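Local coordinates for N-acetyltransferase domain-containing protein (Deinococcus radiodurans, PDB 3S6F) that is probably an N-acetyltransferase of the GNAT family and binds coenzyme A and calcium, at residues A[59-65]-A[76-82]; A[10-16]-A[50-55]; A[31-35]-A[138-142]. One frame throughout, in Å; residues are numbered along the deposited sequence. Where two conformers were deposited one is given.

Contact 1: residues A[59-65]-A[76-82]; sequences QVIGFVN and IPLLEVQ. With COA (coenzyme A), chain B.
The carbonyl oxygen of Glu80 accepts Phe63 N at 2.9 Å, nearly along the C=O axis, and takes a CA-H...O contact from Gly62 CA at 3.1 Å. Glu80 N returns a bond to Phe63 O, closing the hydrogen-bonded pair between antiparallel strands 60-65 and 79-81. Gly62 faces Val81, where a CB would lie tight against Val81 CG2, so glycine suits this place. On its other edge the strand has a classic beta bulge, Ile61 and Gly62 both facing Ala53 of strand 49-54.

Gln82 N donates to Ile61 O at 175°, while its extended side chain passes over that carbonyl, CG 3.5 Å from Ile61 O, and sends NE2 to Gly25 O. Cut back to alanine, this position would probably cost Gly25 O that bond, the weaker one from Gln59 NE2 remaining, and uncover Ile61 O. Asn65 OD1 receives a weak bond from Leu78 N.

Phe63 and Glu80 share one face. With CG between backbone N and carbonyl carbon (chi1 78°), the ring swings back toward Leu78, CE2 3.7 Å from its CB; the buried Glu80 carboxylate takes the N-H groups of Phe28 and Glu29. On the other face, beside Val81, Val64 CB touches Leu79 CD1.

Turned away from Gly62-Val64, where the strand parts from 107-112, Val81 N donates to coenzyme A O9P at 2.9 Å and Leu79 O accepts N4P: pantetheine pairs like a further strand, the hallmark of GNAT cofactor binding.

Contact 2: residues A[10-16]-A[50-55]; sequences IQFQTTL and FVLART
Gln11 and Arg54 exchange two backbone bonds, Gln11 N to Arg54 O at 3.0 Å and Arg54 N to Gln11 O at 2.8 Å; Gln13 and Leu52 do the same one pair further on. Between them Phe12 faces Ala53 as a non-hydrogen-bonded pair, Phe12 CA leaning on Leu52 O. Past Gln13 and Leu52 a water continues the pairing, bridging Thr14 O and Phe50 N. This puts strand 11-13 at the edge of the GNAT sheet, antiparallel to 50-54.

Side-chain polar bonds lie on the Gln13 and Arg54 face. Arg54 NH1 donates to Gln13 OE1 at 2.9 Å, the oxygen lying in the guanidinium plane but the donor 43° above the amide's carbonyl plane, with the two planes 77° apart. A bend at chi3 (73°) turns the guanidinium there, and its NH2 reaches Gly18 O and Gly58 O. A two-ended amide suits Gln13, whose NE2 donates to Thr15 O and to Glu17 O.

Among apolar contacts, Ala53 CB touches both Ile10 CG2 (3.8 Å) and Phe12 CE2 (3.9 Å), while Ile10 CG2 lies over one face of the Phe12 ring, which also makes a cation-pi contact with Arg97. Phe50 CZ meets Leu16 CG at 3.8 Å. Polar backbone surrounds that ring too: its edge meets the Thr15-Leu16 peptide, and Thr14 O sits over one face, offset toward the rim.

Contact 3: residues A[31-35]-A[138-142]; sequences WPNPP and NQAGI
Asn33 N donates to the amide oxygen of Gln139, OE1, at 2.8 Å, approaching nearly end-on to the carbonyl (164°). It is the one hydrogen bond joining residues 31-35 to 138-142, and a glutamine suits it because the chain must be long: CG stands opposite the backbone nitrogen (chi1 -171°), and the extended carbons carry the amide across to the backbone at Pro32 and Asn33. Pro32 offers no N-H, yet its CD packs 3.4 Å from the same oxygen. The other end of the amide, NE2, makes a weak bond to the hydroxyl of Tyr106 of the second subunit.

Apolar contact is made by Trp31, which slants across the Gln139 chain, CE3 lying 3.6 Å from Gln139 CG with the indole and amide planes 63° apart. Other carbons pack against backbone oxygens. The backbone O of Gln139 lies in the Trp31 ring plane at its edge. Ala140, small enough to sit close to the neighbouring backbone, puts CB 3.5 Å from Asn33 O and beside Pro34 O. Pro35 CD comes 3.4 Å from Gln139 O, and its CA-H points to Ala140 O.

The backbone of 138-142 is shaped by a type I beta turn, in which Gly141 N binds Asn138 O at 2.9 Å. Glycine is called for at Gly141, since a CB at its backbone angles would collide with the carbonyl oxygen of Ala140.

The second subunit borders the contact: Asn138 ND2 reaches Asp104 O there, while Leu72 of that subunit packs on Trp31 and Pro35. This is a loop-to-loop contact, joining the proline-rich approach to helix 37-46 with the beta turn after strand 126-134, at the dimer interface of a GNAT-family protein.

Contacts 1 and 2 are successive seams of one sheet: strand 49-54 lies between strand 11-13 and strand 60-68, and the Ala53 backbone pairs with both Ile61 and Gly62, so the two contacts touch. Contact 1 lies near the centre of the chain; its buried polar side chains have partners, several of them on the neighbouring loop, and one edge goes to coenzyme A. Contact 2, farther out and partly buried, pairs polar side chains across the strands. Contact 3, also partly buried, has no regular pairing; one glutamine side chain and proline packing replace it. It meets contact 1 where Leu78 CD2 packs on Trp31 CZ2, and both border the second subunit, whereas contact 2 touches no other chain of the assembly.

Contact 1: residues A[59-65]-A[76-82]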
loop_
_atom_site.group_PDB
_atom_site.type_symbol
_atom_site.label_atom_id
_atom_site.label_comp_id
_atom_site.label_asym_id
_atom_site.label_seq_id
_atom_site.Cartn_x
_atom_site.Cartn_y
_atom_site.Cartn_z
ATOM N N GLN A 59 25.614 -4.238 10.118
ATOM C CA GLN A 59 24.454 -5.118 10.115
ATOM C C GLN A 59 23.187 -4.308 10.266
ATOM O O GLN A 59 23.098 -3.439 11.122
ATOM C CB GLN A 59 24.524 -6.110 11.268
ATOM C CG GLN A 59 23.291 -7.027 11.498
ATOM C CD GLN A 59 23.023 -8.030 10.392
ATOM O OE1 GLN A 59 23.972 -8.696 9.918
ATOM N NE2 GLN A 59 21.717 -8.186 9.984
ATOM N N VAL A 60 22.173 -4.645 9.472
ATOM C CA VAL A 60 20.851 -4.069 9.608
ATOM C C VAL A 60 20.090 -4.868 10.674
ATOM O O VAL A 60 19.907 -6.079 10.525
ATOM C CB VAL A 60 20.084 -4.061 8.271
ATOM C CG1 VAL A 60 18.663 -3.479 8.469
ATOM C CG2 VAL A 60 20.876 -3.241 7.212
ATOM N N ILE A 61 19.650 -4.237 11.751
ATOM C CA ILE A 61 18.933 -4.966 12.781
ATOM C C ILE A 61 17.459 -4.570 12.880
ATOM O O ILE A 61 16.706 -5.197 13.609
ATOM C CB ILE A 61 19.655 -4.983 14.157
ATOM C CG1 ILE A 61 19.860 -3.564 14.680
ATOM C CG2 ILE A 61 21.001 -5.742 14.081
ATOM C CD1 ILE A 61 18.600 -2.811 15.132
ATOM N N GLY A 62 17.032 -3.578 12.082
ATOM C CA GLY A 62 15.607 -3.265 11.970
ATOM C C GLY A 62 15.368 -2.593 10.670
ATOM O O GLY A 62 16.252 -1.875 10.167
ATOM N N PHE A 63 14.161 -2.750 10.115
ATOM C CA PHE A 63 13.812 -2.034 8.886
ATOM C C PHE A 63 12.333 -1.846 8.833
ATOM O O PHE A 63 11.541 -2.543 9.480
ATOM C CB PHE A 63 14.316 -2.740 7.607
ATOM C CG PHE A 63 13.485 -3.927 7.185
ATOM C CD1 PHE A 63 13.652 -5.157 7.754
ATOM C CD2 PHE A 63 12.494 -3.752 6.240
ATOM C CE1 PHE A 63 12.850 -6.213 7.383
ATOM C CE2 PHE A 63 11.723 -4.821 5.841
ATOM C CZ PHE A 63 11.876 -6.032 6.435
ATOM N N VAL A 64 11.925 -0.908 7.981
ATOM C CA VAL A 64 10.525 -0.684 7.604
ATOM C C VAL A 64 10.536 -0.212 6.159
ATOM O O VAL A 64 11.422 0.559 5.754
ATOM C CB VAL A 64 9.857 0.340 8.531
ATOM C CG1 VAL A 64 10.564 1.699 8.517
ATOM C CG2 VAL A 64 8.381 0.488 8.257
ATOM N N ASN A 65 9.554 -0.638 5.373
ATOM C CA ASN A 65 9.413 -0.145 4.012
ATOM C C ASN A 65 8.036 0.451 3.793
ATOM O O ASN A 65 7.112 0.248 4.581
ATOM C CB ASN A 65 9.721 -1.221 2.951
ATOM C CG ASN A 65 8.674 -2.340 2.890
ATOM O OD1 ASN A 65 8.066 -2.678 3.899
ATOM N ND2 ASN A 65 8.553 -2.956 1.709
ATOM N N ILE A 76 2.402 0.448 4.381
ATOM C CA ILE A 76 3.614 -0.046 5.049
ATOM C C ILE A 76 3.583 -1.570 5.086
ATOM O O ILE A 76 2.929 -2.133 5.954
ATOM C CB ILE A 76 3.769 0.557 6.450
ATOM C CG1 ILE A 76 3.882 2.136 6.299
ATOM C CG2 ILE A 76 4.997 -0.028 7.167
ATOM C CD1 ILE A 76 3.832 2.947 7.571
ATOM N N PRO A 77 4.224 -2.250 4.121
ATOM C CA PRO A 77 4.115 -3.704 4.100
ATOM C C PRO A 77 4.807 -4.439 5.229
ATOM O O PRO A 77 4.291 -5.449 5.709
ATOM C CB PRO A 77 4.730 -4.078 2.727
ATOM C CG PRO A 77 4.574 -2.841 1.887
ATOM C CD PRO A 77 4.806 -1.722 2.871
ATOM N N LEU A 78 6.014 -3.996 5.568
ATOM C CA LEU A 78 6.916 -4.720 6.470
ATOM C C LEU A 78 7.517 -3.806 7.504
ATOM O O LEU A 78 7.999 -2.717 7.178
ATOM C CB LEU A 78 8.050 -5.384 5.683
ATOM C CG LEU A 78 7.690 -6.364 4.572
ATOM C CD1 LEU A 78 8.942 -6.680 3.742
ATOM C CD2 LEU A 78 7.021 -7.637 5.123
ATOM N N LEU A 79 7.557 -4.277 8.743
ATOM C CA LEU A 79 8.260 -3.653 9.859
ATOM C C LEU A 79 8.840 -4.787 10.686
ATOM O O LEU A 79 8.087 -5.653 11.138
ATOM C CB LEU A 79 7.305 -2.810 10.707
ATOM C CG LEU A 79 7.854 -2.284 12.040
ATOM C CD1 LEU A 79 8.920 -1.212 11.818
ATOM C CD2 LEU A 79 6.713 -1.792 12.930
ATOM N N GLU A 80 10.141 -4.763 10.949
ATOM C CA GLU A 80 10.705 -5.808 11.776
ATOM C C GLU A 80 11.971 -5.320 12.436
ATOM O O GLU A 80 12.821 -4.664 11.849
ATOM C CB GLU A 80 11.026 -7.072 10.971
ATOM C CG GLU A 80 11.384 -8.272 11.832
ATOM C CD GLU A 80 11.516 -9.568 11.034
ATOM O OE1 GLU A 80 11.470 -9.510 9.783
ATOM O OE2 GLU A 80 11.689 -10.640 11.668
ATOM N N VAL A 81 12.078 -5.675 13.719
ATOM C CA VAL A 81 13.278 -5.492 14.526
ATOM C C VAL A 81 13.719 -6.874 14.959
ATOM O O VAL A 81 12.911 -7.687 15.400
ATOM C CB VAL A 81 13.015 -4.571 15.748
ATOM C CG1 VAL A 81 14.186 -4.545 16.713
ATOM C CG2 VAL A 81 12.632 -3.155 15.270
ATOM N N GLN A 82 15.004 -7.160 14.817
ATOM C CA GLN A 82 15.513 -8.485 15.201
ATOM C C GLN A 82 15.309 -8.694 16.694
ATOM O O GLN A 82 15.431 -7.766 17.483
ATOM C CB GLN A 82 16.970 -8.644 14.792
ATOM C CG GLN A 82 17.058 -8.622 13.266
ATOM C CD GLN A 82 18.359 -9.034 12.688
ATOM O OE1 GLN A 82 19.261 -9.391 13.418
ATOM N NE2 GLN A 82 18.472 -9.015 11.345
HETATM N N1A COA B . 2.316 -8.991 21.108
HETATM C C2A COA B . 2.042 -8.072 22.099
HETATM N N3A COA B . 2.677 -6.853 22.160
HETATM C C4A COA B . 3.616 -6.574 21.221
HETATM C C5A COA B . 3.933 -7.496 20.229
HETATM C C6A COA B . 3.255 -8.712 20.154
HETATM N N6A COA B . 3.500 -9.608 19.191
HETATM N N7A COA B . 4.901 -6.938 19.454
HETATM C C8A COA B . 5.187 -5.717 19.955
HETATM N N9A COA B . 4.405 -5.476 21.049
HETATM C C1B COA B . 4.364 -4.257 21.854
HETATM C C2B COA B . 4.761 -4.508 23.303
HETATM O O2B COA B . 4.007 -3.610 24.058
HETATM C C3B COA B . 6.225 -4.105 23.392
HETATM O O3B COA B . 6.648 -3.732 24.692
HETATM P P3B COA B . 7.419 -4.800 25.643
HETATM O O7A COA B . 6.477 -5.963 25.820
HETATM O O8A COA B . 8.680 -5.227 24.935
HETATM O O9A COA B . 7.691 -4.050 26.924
HETATM C C4B COA B . 6.222 -2.951 22.403
HETATM O O4B COA B . 5.304 -3.323 21.383
HETATM C C5B COA B . 7.587 -2.671 21.804
HETATM O O5B COA B . 7.562 -1.397 21.185
HETATM P P1A COA B . 8.956 -0.827 20.602
HETATM O O1A COA B . 8.647 0.550 20.133
HETATM O O2A COA B . 10.098 -1.011 21.559
HETATM O O3A COA B . 9.114 -1.742 19.305
HETATM P P2A COA B . 10.109 -2.976 19.054
HETATM O O4A COA B . 10.009 -3.943 20.173
HETATM O O5A COA B . 11.449 -2.421 18.719
HETATM O O6A COA B . 9.462 -3.532 17.713
HETATM C CBP COA B . 7.857 -4.856 16.537
HETATM C CCP COA B . 8.070 -3.841 17.648
HETATM C CDP COA B . 8.367 -4.267 15.207
HETATM C CEP COA B . 6.344 -5.143 16.409
HETATM C CAP COA B . 8.635 -6.119 16.947
HETATM O OAP COA B . 7.995 -6.780 18.023
HETATM C C9P COA B . 8.744 -7.082 15.789
HETATM O O9P COA B . 9.726 -6.963 14.903
HETATM N N8P COA B . 7.893 -8.093 15.682
HETATM C C7P COA B . 7.958 -9.049 14.582
HETATM C C6P COA B . 7.427 -8.504 13.248
HETATM C C5P COA B . 6.113 -7.805 13.450
HETATM O O5P COA B . 5.226 -8.351 14.112
HETATM N N4P COA B . 5.996 -6.605 12.862
HETATM C C3P COA B . 4.739 -5.906 12.739
HETATM C C2P COA B . 4.279 -6.019 11.286
HETATM S S1P COA B . 3.748 -7.704 10.829
#

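Contact 2: residues A[10-16]-A[50-55]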
loop_
_atom_site.group_PDB
_atom_site.type_symbol
_atom_site.label_atom_id
_atom_site.label_comp_id
_atom_site.label_asym_id
_atom_site.label_seq_id
_atom_site.Cartn_x
_atom_site.Cartn_y
_atom_site.Cartn_z
ATOM N N ILE A 10 23.112 2.934 17.411
ATOM C CA ILE A 10 22.325 2.566 16.223
ATOM C C ILE A 10 22.254 3.791 15.375
ATOM O O ILE A 10 21.965 4.903 15.870
ATOM C CB ILE A 10 20.919 2.094 16.611
ATOM C CG1 ILE A 10 20.992 0.782 17.411
ATOM C CG2 ILE A 10 20.039 1.934 15.364
ATOM C CD1 ILE A 10 21.833 -0.320 16.739
ATOM N N GLN A 11 22.518 3.594 14.092
ATOM C CA GLN A 11 22.386 4.616 13.088
ATOM C C GLN A 11 21.289 4.271 12.109
ATOM O O GLN A 11 21.041 3.106 11.838
ATOM C CB GLN A 11 23.713 4.780 12.369
ATOM C CG GLN A 11 24.812 5.350 13.335
ATOM C CD GLN A 11 25.978 5.945 12.583
ATOM O OE1 GLN A 11 26.956 5.250 12.292
ATOM N NE2 GLN A 11 25.858 7.214 12.209
ATOM N N PHE A 12 20.683 5.294 11.531
ATOM C CA PHE A 12 19.569 5.117 10.596
ATOM C C PHE A 12 19.946 5.654 9.239
ATOM O O PHE A 12 20.668 6.664 9.120
ATOM C CB PHE A 12 18.340 5.874 11.105
ATOM C CG PHE A 12 17.854 5.390 12.413
ATOM C CD1 PHE A 12 18.339 5.917 13.599
ATOM C CD2 PHE A 12 16.865 4.417 12.490
ATOM C CE1 PHE A 12 17.891 5.486 14.804
ATOM C CE2 PHE A 12 16.409 3.970 13.696
ATOM C CZ PHE A 12 16.922 4.495 14.879
ATOM N N GLN A 13 19.422 5.018 8.191
ATOM C CA GLN A 13 19.588 5.509 6.843
ATOM C C GLN A 13 18.384 5.119 5.997
ATOM O O GLN A 13 17.658 4.185 6.328
ATOM C CB GLN A 13 20.909 5.077 6.201
ATOM C CG GLN A 13 21.025 3.621 5.927
ATOM C CD GLN A 13 22.387 3.288 5.417
ATOM O OE1 GLN A 13 23.353 3.303 6.186
ATOM N NE2 GLN A 13 22.490 3.002 4.140
ATOM N N THR A 14 18.227 5.836 4.889
ATOM C CA THR A 14 17.092 5.694 4.003
ATOM C C THR A 14 17.510 5.376 2.571
ATOM O O THR A 14 16.728 5.530 1.634
ATOM C CB THR A 14 16.229 6.968 4.047
ATOM O OG1 THR A 14 17.032 8.069 3.606
ATOM C CG2 THR A 14 15.702 7.241 5.443
ATOM N N THR A 15 18.751 4.910 2.404
ATOM C CA THR A 15 19.264 4.440 1.134
ATOM C C THR A 15 19.927 3.082 1.356
ATOM O O THR A 15 20.174 2.675 2.489
ATOM C CB THR A 15 20.313 5.364 0.524
ATOM O OG1 THR A 15 21.567 5.123 1.151
ATOM C CG2 THR A 15 19.884 6.826 0.547
ATOM N N LEU A 16 20.246 2.404 0.265
ATOM C CA LEU A 16 21.007 1.176 0.287
ATOM C C LEU A 16 22.508 1.413 0.124
ATOM O O LEU A 16 23.269 0.474 -0.023
ATOM C CB LEU A 16 20.484 0.203 -0.773
ATOM C CG LEU A 16 19.114 -0.399 -0.469
ATOM C CD1 LEU A 16 18.493 -0.972 -1.739
ATOM C CD2 LEU A 16 19.259 -1.476 0.617
ATOM N N PHE A 50 12.112 3.776 2.604
ATOM C CA PHE A 50 12.378 2.803 3.665
ATOM C C PHE A 50 13.310 3.423 4.679
ATOM O O PHE A 50 13.958 4.439 4.393
ATOM C CB PHE A 50 12.951 1.479 3.107
ATOM C CG PHE A 50 14.251 1.659 2.409
ATOM C CD1 PHE A 50 15.457 1.654 3.100
ATOM C CD2 PHE A 50 14.292 1.850 1.035
ATOM C CE1 PHE A 50 16.657 1.830 2.445
ATOM C CE2 PHE A 50 15.502 2.028 0.392
ATOM C CZ PHE A 50 16.680 2.017 1.102
ATOM N N VAL A 51 13.382 2.797 5.859
ATOM C CA VAL A 51 14.334 3.194 6.892
ATOM C C VAL A 51 15.016 1.940 7.431
ATOM O O VAL A 51 14.330 0.960 7.698
ATOM C CB VAL A 51 13.693 3.988 8.053
ATOM C CG1 VAL A 51 14.764 4.558 8.993
ATOM C CG2 VAL A 51 12.791 5.119 7.538
ATOM N N LEU A 52 16.330 1.980 7.542
ATOM C CA LEU A 52 17.151 0.939 8.129
ATOM C C LEU A 52 17.784 1.420 9.420
ATOM O O LEU A 52 18.250 2.555 9.484
ATOM C CB LEU A 52 18.304 0.554 7.167
ATOM C CG LEU A 52 17.921 0.266 5.720
ATOM C CD1 LEU A 52 19.141 -0.113 4.889
ATOM C CD2 LEU A 52 16.850 -0.839 5.633
ATOM N N ALA A 53 17.862 0.519 10.391
ATOM C CA ALA A 53 18.583 0.710 11.647
ATOM C C ALA A 53 19.764 -0.242 11.640
ATOM O O ALA A 53 19.573 -1.433 11.416
ATOM C CB ALA A 53 17.670 0.411 12.830
ATOM N N ARG A 54 20.969 0.301 11.820
ATOM C CA ARG A 54 22.215 -0.452 11.665
ATOM C C ARG A 54 23.087 -0.317 12.909
ATOM O O ARG A 54 23.201 0.759 13.483
ATOM C CB ARG A 54 23.009 0.059 10.453
ATOM C CG ARG A 54 22.203 -0.008 9.158
ATOM C CD ARG A 54 23.001 0.473 7.957
ATOM N NE ARG A 54 24.019 -0.470 7.550
ATOM C CZ ARG A 54 24.923 -0.250 6.619
ATOM N NH1 ARG A 54 25.050 0.934 6.065
ATOM N NH2 ARG A 54 25.727 -1.221 6.274
ATOM N N THR A 55 23.746 -1.403 13.256
ATOM C CA THR A 55 24.823 -1.367 14.250
ATOM C C THR A 55 26.105 -0.839 13.567
ATOM O O THR A 55 26.189 -0.742 12.351
ATOM C CB THR A 55 25.026 -2.757 14.883
ATOM O OG1 THR A 55 25.070 -3.742 13.849
ATOM C CG2 THR A 55 23.927 -3.080 15.838
HETATM O O HOH W 1 13.991 5.715 1.189
#

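Contact 3: residues A[31-35]-A[138-142]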
loop_
_atom_site.group_PDB
_atom_site.type_symbol
_atom_site.label_atom_id
_atom_site.label_comp_id
_atom_site.label_asym_id
_atom_site.label_seq_id
_atom_site.Cartn_x
_atom_site.Cartn_y
_atom_site.Cartn_z
ATOM N N TRP A 31 8.692 -16.841 9.391
ATOM C CA TRP A 31 8.143 -17.046 8.060
ATOM C C TRP A 31 8.530 -18.428 7.564
ATOM O O TRP A 31 9.700 -18.768 7.570
ATOM C CB TRP A 31 8.665 -16.020 7.073
ATOM C CG TRP A 31 8.105 -14.625 7.258
ATOM C CD1 TRP A 31 7.912 -13.923 8.429
ATOM C CD2 TRP A 31 7.711 -13.757 6.202
ATOM N NE1 TRP A 31 7.403 -12.681 8.144
ATOM C CE2 TRP A 31 7.252 -12.561 6.790
ATOM C CE3 TRP A 31 7.696 -13.861 4.812
ATOM C CZ2 TRP A 31 6.778 -11.501 6.038
ATOM C CZ3 TRP A 31 7.212 -12.802 4.072
ATOM C CH2 TRP A 31 6.753 -11.647 4.686
ATOM N N PRO A 32 7.566 -19.211 7.052
ATOM C CA PRO A 32 7.948 -20.520 6.538
ATOM C C PRO A 32 8.846 -20.544 5.307
ATOM O O PRO A 32 9.683 -21.428 5.188
ATOM C CB PRO A 32 6.615 -21.175 6.216
ATOM C CG PRO A 32 5.665 -20.505 7.136
ATOM C CD PRO A 32 6.123 -19.090 7.212
ATOM N N ASN A 33 8.706 -19.560 4.412
ATOM C CA ASN A 33 9.468 -19.529 3.174
ATOM C C ASN A 33 9.827 -18.090 2.873
ATOM O O ASN A 33 9.265 -17.473 1.983
ATOM C CB ASN A 33 8.694 -20.177 2.034
ATOM C CG ASN A 33 9.530 -20.254 0.746
ATOM O OD1 ASN A 33 10.735 -20.366 0.808
ATOM N ND2 ASN A 33 8.879 -20.187 -0.415
ATOM N N PRO A 34 10.779 -17.538 3.624
ATOM C CA PRO A 34 11.100 -16.151 3.602
ATOM C C PRO A 34 11.858 -15.681 2.354
ATOM O O PRO A 34 12.653 -16.425 1.810
ATOM C CB PRO A 34 12.000 -16.049 4.861
ATOM C CG PRO A 34 12.696 -17.298 4.927
ATOM C CD PRO A 34 11.609 -18.240 4.618
ATOM N N PRO A 35 11.694 -14.401 1.961
ATOM C CA PRO A 35 12.673 -13.820 1.045
ATOM C C PRO A 35 14.076 -13.981 1.585
ATOM O O PRO A 35 14.323 -13.865 2.779
ATOM C CB PRO A 35 12.298 -12.321 1.032
ATOM C CG PRO A 35 10.829 -12.332 1.353
ATOM C CD PRO A 35 10.704 -13.404 2.394
ATOM N N ASN A 138 4.304 -17.616 -3.288
ATOM C CA ASN A 138 5.278 -16.565 -3.600
ATOM C C ASN A 138 5.739 -15.781 -2.408
ATOM O O ASN A 138 6.244 -14.647 -2.515
ATOM C CB ASN A 138 4.693 -15.670 -4.666
ATOM C CG ASN A 138 4.481 -16.443 -5.952
ATOM O OD1 ASN A 138 5.283 -17.338 -6.297
ATOM N ND2 ASN A 138 3.412 -16.182 -6.597
ATOM N N GLN A 139 5.695 -16.410 -1.236
ATOM C CA GLN A 139 6.165 -15.806 -0.018
ATOM C C GLN A 139 7.634 -15.359 -0.041
ATOM O O GLN A 139 7.993 -14.427 0.677
ATOM C CB GLN A 139 5.856 -16.736 1.158
ATOM C CG GLN A 139 6.108 -16.116 2.538
ATOM C CD GLN A 139 5.697 -17.104 3.625
ATOM O OE1 GLN A 139 6.469 -17.924 4.043
ATOM N NE2 GLN A 139 4.401 -17.072 4.045
ATOM N N ALA A 140 8.473 -16.021 -0.840
ATOM C CA ALA A 140 9.876 -15.662 -0.923
ATOM C C ALA A 140 10.160 -14.570 -1.947
ATOM O O ALA A 140 11.320 -14.169 -2.127
ATOM C CB ALA A 140 10.746 -16.917 -1.183
ATOM N N GLY A 141 9.116 -14.055 -2.589
ATOM C CA GLY A 141 9.233 -12.944 -3.535
ATOM C C GLY A 141 9.225 -13.380 -4.965
ATOM O O GLY A 141 9.688 -14.466 -5.293
ATOM N N ILE A 142 8.777 -12.512 -5.845
ATOM C CA ILE A 142 8.898 -12.760 -7.290
ATOM C C ILE A 142 10.352 -12.620 -7.716
ATOM O O ILE A 142 11.017 -11.605 -7.421
ATOM C CB ILE A 142 8.083 -11.706 -8.100
ATOM C CG1 ILE A 142 6.628 -11.722 -7.690
ATOM C CG2 ILE A 142 8.265 -11.928 -9.589
ATOM C CD1 ILE A 142 5.967 -13.114 -7.652
#